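PDB 2YOC: pullulanase from Klebsiella oxytoca, which hydrolyses the alpha-1,6-glucosidic linkages of pullulan and related branched alpha-glucans. Local coordinates for residues S62-C73 and C110-G118. Sequence-based numbering, arbitrary orientation.
Sequences SKNLYLWNNETC and CINVIVRDG
Strands 63-68 and 110-117 pair antiparallel in a small sheet of the bacterial pullanase-associated domain, and the disulfide Cys73-Cys110 ties the turn after 63-68 to the start of 110-118. Asn64 with Arg116 and Tyr66 with Ile114 are hydrogen-bonded pairs. Leu65, on one face with Leu67, reaches Val113 through CD1 and Val115 through CD2.

On the face of Tyr66 and Trp68, Asn112 lays its amide almost parallel to the indole, 15° between the planes. Its CB sits over the five-membered ring of Trp68, 3.7 Å from the centroid, a CH-pi contact. Asn112 ND2 donates to Trp68 O at 3.0 Å and to Asn70 OD1 at 3.1 Å, which holds the amide flat. Asn70 OD1 also accepts from Cys73 N in an Asx motif. The methyl CD1 of Ile114 lies at the edge of the Tyr66 ring and 3.5 Å from Trp68 NE1.

At the other end the Lys63 chain bends at chi2 (67°), which brings NZ to a salt bridge with Asp117 OD2 at 2.7 Å, from above the carboxylate plane. The Arg116 side chain runs beside that of Tyr66, its guanidinium nearly at right angles to the ring (89°) and NE 3.4 Å from Tyr66 CB. Its NH1 hydrogen-bonds to Trp83 O. Strand 127-130 flanks 110-117 on its other side, strand 99-103 packs on the leucines, and Tyr66 meets Tyr66 of the second subunit.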
# COMPACT_ATOMS: atom_id res chain seq x y z
N SER B 62 41.14 36.76 -4.62
CA SER B 62 40.33 35.62 -4.21
C SER B 62 41.15 34.44 -3.64
O SER B 62 40.62 33.69 -2.82
CB SER B 62 39.44 35.16 -5.36
OG SER B 62 40.18 34.88 -6.54
N LYS B 63 42.43 34.32 -4.06
CA LYS B 63 43.38 33.29 -3.64
C LYS B 63 43.90 33.54 -2.23
O LYS B 63 44.32 34.66 -1.92
CB LYS B 63 44.54 33.17 -4.66
CG LYS B 63 44.35 32.11 -5.74
CD LYS B 63 43.22 32.41 -6.71
CE LYS B 63 43.11 31.38 -7.79
NZ LYS B 63 42.15 31.81 -8.84
N ASN B 64 43.85 32.50 -1.38
CA ASN B 64 44.27 32.55 0.03
C ASN B 64 44.64 31.17 0.59
O ASN B 64 44.09 30.16 0.16
CB ASN B 64 43.18 33.19 0.90
CG ASN B 64 41.84 32.49 0.86
OD1 ASN B 64 41.21 32.36 -0.20
ND2 ASN B 64 41.35 32.07 2.01
N LEU B 65 45.53 31.15 1.57
CA LEU B 65 45.92 29.88 2.19
C LEU B 65 45.35 29.77 3.59
O LEU B 65 45.60 30.65 4.42
CB LEU B 65 47.44 29.72 2.31
CG LEU B 65 48.33 30.10 1.15
CD1 LEU B 65 49.75 29.86 1.51
CD2 LEU B 65 47.97 29.32 -0.12
N TYR B 66 44.63 28.67 3.87
CA TYR B 66 44.19 28.43 5.24
C TYR B 66 45.37 27.70 5.90
O TYR B 66 45.63 26.53 5.59
CB TYR B 66 42.87 27.64 5.36
CG TYR B 66 42.46 27.38 6.80
CD1 TYR B 66 41.90 28.39 7.58
CD2 TYR B 66 42.65 26.13 7.39
CE1 TYR B 66 41.55 28.17 8.91
CE2 TYR B 66 42.29 25.90 8.72
CZ TYR B 66 41.74 26.92 9.47
OH TYR B 66 41.38 26.68 10.78
N LEU B 67 46.12 28.44 6.72
CA LEU B 67 47.31 27.95 7.43
C LEU B 67 46.97 27.73 8.91
O LEU B 67 46.20 28.51 9.49
CB LEU B 67 48.48 28.92 7.21
CG LEU B 67 48.97 29.02 5.75
CD1 LEU B 67 49.38 30.43 5.41
CD2 LEU B 67 50.10 28.06 5.48
N TRP B 68 47.47 26.62 9.50
CA TRP B 68 47.13 26.19 10.86
C TRP B 68 48.12 25.22 11.49
O TRP B 68 48.63 24.33 10.81
CB TRP B 68 45.72 25.55 10.87
CG TRP B 68 45.54 24.44 9.87
CD1 TRP B 68 45.48 24.54 8.51
CD2 TRP B 68 45.42 23.05 10.17
NE1 TRP B 68 45.35 23.30 7.95
CE2 TRP B 68 45.30 22.36 8.94
CE3 TRP B 68 45.40 22.32 11.37
CZ2 TRP B 68 45.17 20.98 8.88
CZ3 TRP B 68 45.27 20.95 11.30
CH2 TRP B 68 45.15 20.29 10.07
N ASN B 69 48.34 25.38 12.80
CA ASN B 69 49.24 24.57 13.62
C ASN B 69 48.54 23.37 14.29
O ASN B 69 47.52 23.55 14.97
CB ASN B 69 49.91 25.45 14.69
CG ASN B 69 51.12 26.22 14.23
OD1 ASN B 69 51.94 25.73 13.46
ND2 ASN B 69 51.31 27.41 14.77
N ASN B 70 49.11 22.16 14.13
CA ASN B 70 48.62 20.93 14.75
C ASN B 70 49.76 20.05 15.30
O ASN B 70 50.92 20.31 14.98
CB ASN B 70 47.62 20.16 13.85
CG ASN B 70 48.16 19.16 12.83
OD1 ASN B 70 49.32 19.19 12.41
ND2 ASN B 70 47.28 18.29 12.35
N GLU B 71 49.42 19.03 16.12
CA GLU B 71 50.34 18.07 16.76
C GLU B 71 51.40 17.51 15.81
O GLU B 71 52.52 17.27 16.24
CB GLU B 71 49.57 16.92 17.45
CG GLU B 71 48.25 17.25 18.14
CD GLU B 71 48.16 18.44 19.08
OE1 GLU B 71 48.70 18.35 20.21
OE2 GLU B 71 47.50 19.44 18.71
N THR B 72 51.04 17.35 14.51
CA THR B 72 51.93 16.87 13.45
C THR B 72 52.79 18.02 12.88
O THR B 72 54.00 18.05 13.13
CB THR B 72 51.12 16.07 12.39
OG1 THR B 72 50.27 15.12 13.03
CG2 THR B 72 52.02 15.36 11.38
N CYS B 73 52.17 18.98 12.15
CA CYS B 73 52.86 20.12 11.52
C CYS B 73 52.62 21.45 12.26
O CYS B 73 51.66 22.17 11.98
CB CYS B 73 52.49 20.22 10.03
SG CYS B 73 53.03 18.81 9.01
N CYS B 110 57.46 20.55 9.69
CA CYS B 110 56.53 20.72 8.57
C CYS B 110 55.42 21.75 8.84
O CYS B 110 55.27 22.21 9.98
CB CYS B 110 55.94 19.37 8.15
SG CYS B 110 55.01 18.52 9.44
N ILE B 111 54.63 22.10 7.80
CA ILE B 111 53.53 23.07 7.86
C ILE B 111 52.26 22.53 7.17
O ILE B 111 52.37 21.77 6.20
CB ILE B 111 53.96 24.44 7.28
CG1 ILE B 111 54.58 24.28 5.87
CG2 ILE B 111 54.91 25.16 8.25
CD1 ILE B 111 54.65 25.55 4.98
N ASN B 112 51.06 22.94 7.65
CA ASN B 112 49.76 22.54 7.06
C ASN B 112 49.22 23.66 6.16
O ASN B 112 48.83 24.73 6.66
CB ASN B 112 48.71 22.21 8.14
CG ASN B 112 49.06 21.10 9.09
OD1 ASN B 112 49.05 19.91 8.74
ND2 ASN B 112 49.31 21.47 10.33
N VAL B 113 49.19 23.42 4.84
CA VAL B 113 48.70 24.39 3.86
C VAL B 113 47.45 23.87 3.14
O VAL B 113 47.43 22.75 2.63
CB VAL B 113 49.78 24.80 2.82
CG1 VAL B 113 49.40 26.11 2.12
CG2 VAL B 113 51.16 24.91 3.46
N ILE B 114 46.40 24.70 3.10
CA ILE B 114 45.19 24.42 2.34
C ILE B 114 45.10 25.58 1.38
O ILE B 114 44.89 26.72 1.79
CB ILE B 114 43.90 24.21 3.18
CG1 ILE B 114 44.00 22.95 4.06
CG2 ILE B 114 42.68 24.12 2.25
CD1 ILE B 114 43.11 22.92 5.28
N VAL B 115 45.35 25.28 0.11
CA VAL B 115 45.33 26.27 -0.96
C VAL B 115 43.86 26.50 -1.39
O VAL B 115 43.15 25.54 -1.68
CB VAL B 115 46.27 25.81 -2.10
CG1 VAL B 115 46.12 26.69 -3.34
CG2 VAL B 115 47.72 25.78 -1.62
N ARG B 116 43.40 27.77 -1.34
CA ARG B 116 42.01 28.13 -1.64
C ARG B 116 41.82 29.34 -2.57
O ARG B 116 42.72 30.16 -2.73
CB ARG B 116 41.24 28.40 -0.33
CG ARG B 116 41.18 27.28 0.68
CD ARG B 116 40.25 27.66 1.82
NE ARG B 116 40.85 28.62 2.76
CZ ARG B 116 40.16 29.45 3.53
NH1 ARG B 116 38.83 29.47 3.48
NH2 ARG B 116 40.79 30.27 4.36
N ASP B 117 40.61 29.44 -3.14
CA ASP B 117 40.07 30.54 -3.97
C ASP B 117 38.73 30.84 -3.28
O ASP B 117 37.69 30.27 -3.61
CB ASP B 117 39.89 30.11 -5.45
CG ASP B 117 39.57 31.22 -6.45
OD1 ASP B 117 38.91 32.21 -6.05
OD2 ASP B 117 39.88 31.05 -7.64
N GLY B 118 38.81 31.67 -2.26
CA GLY B 118 37.70 31.99 -1.40
C GLY B 118 37.69 30.99 -0.26
O GLY B 118 38.75 30.67 0.29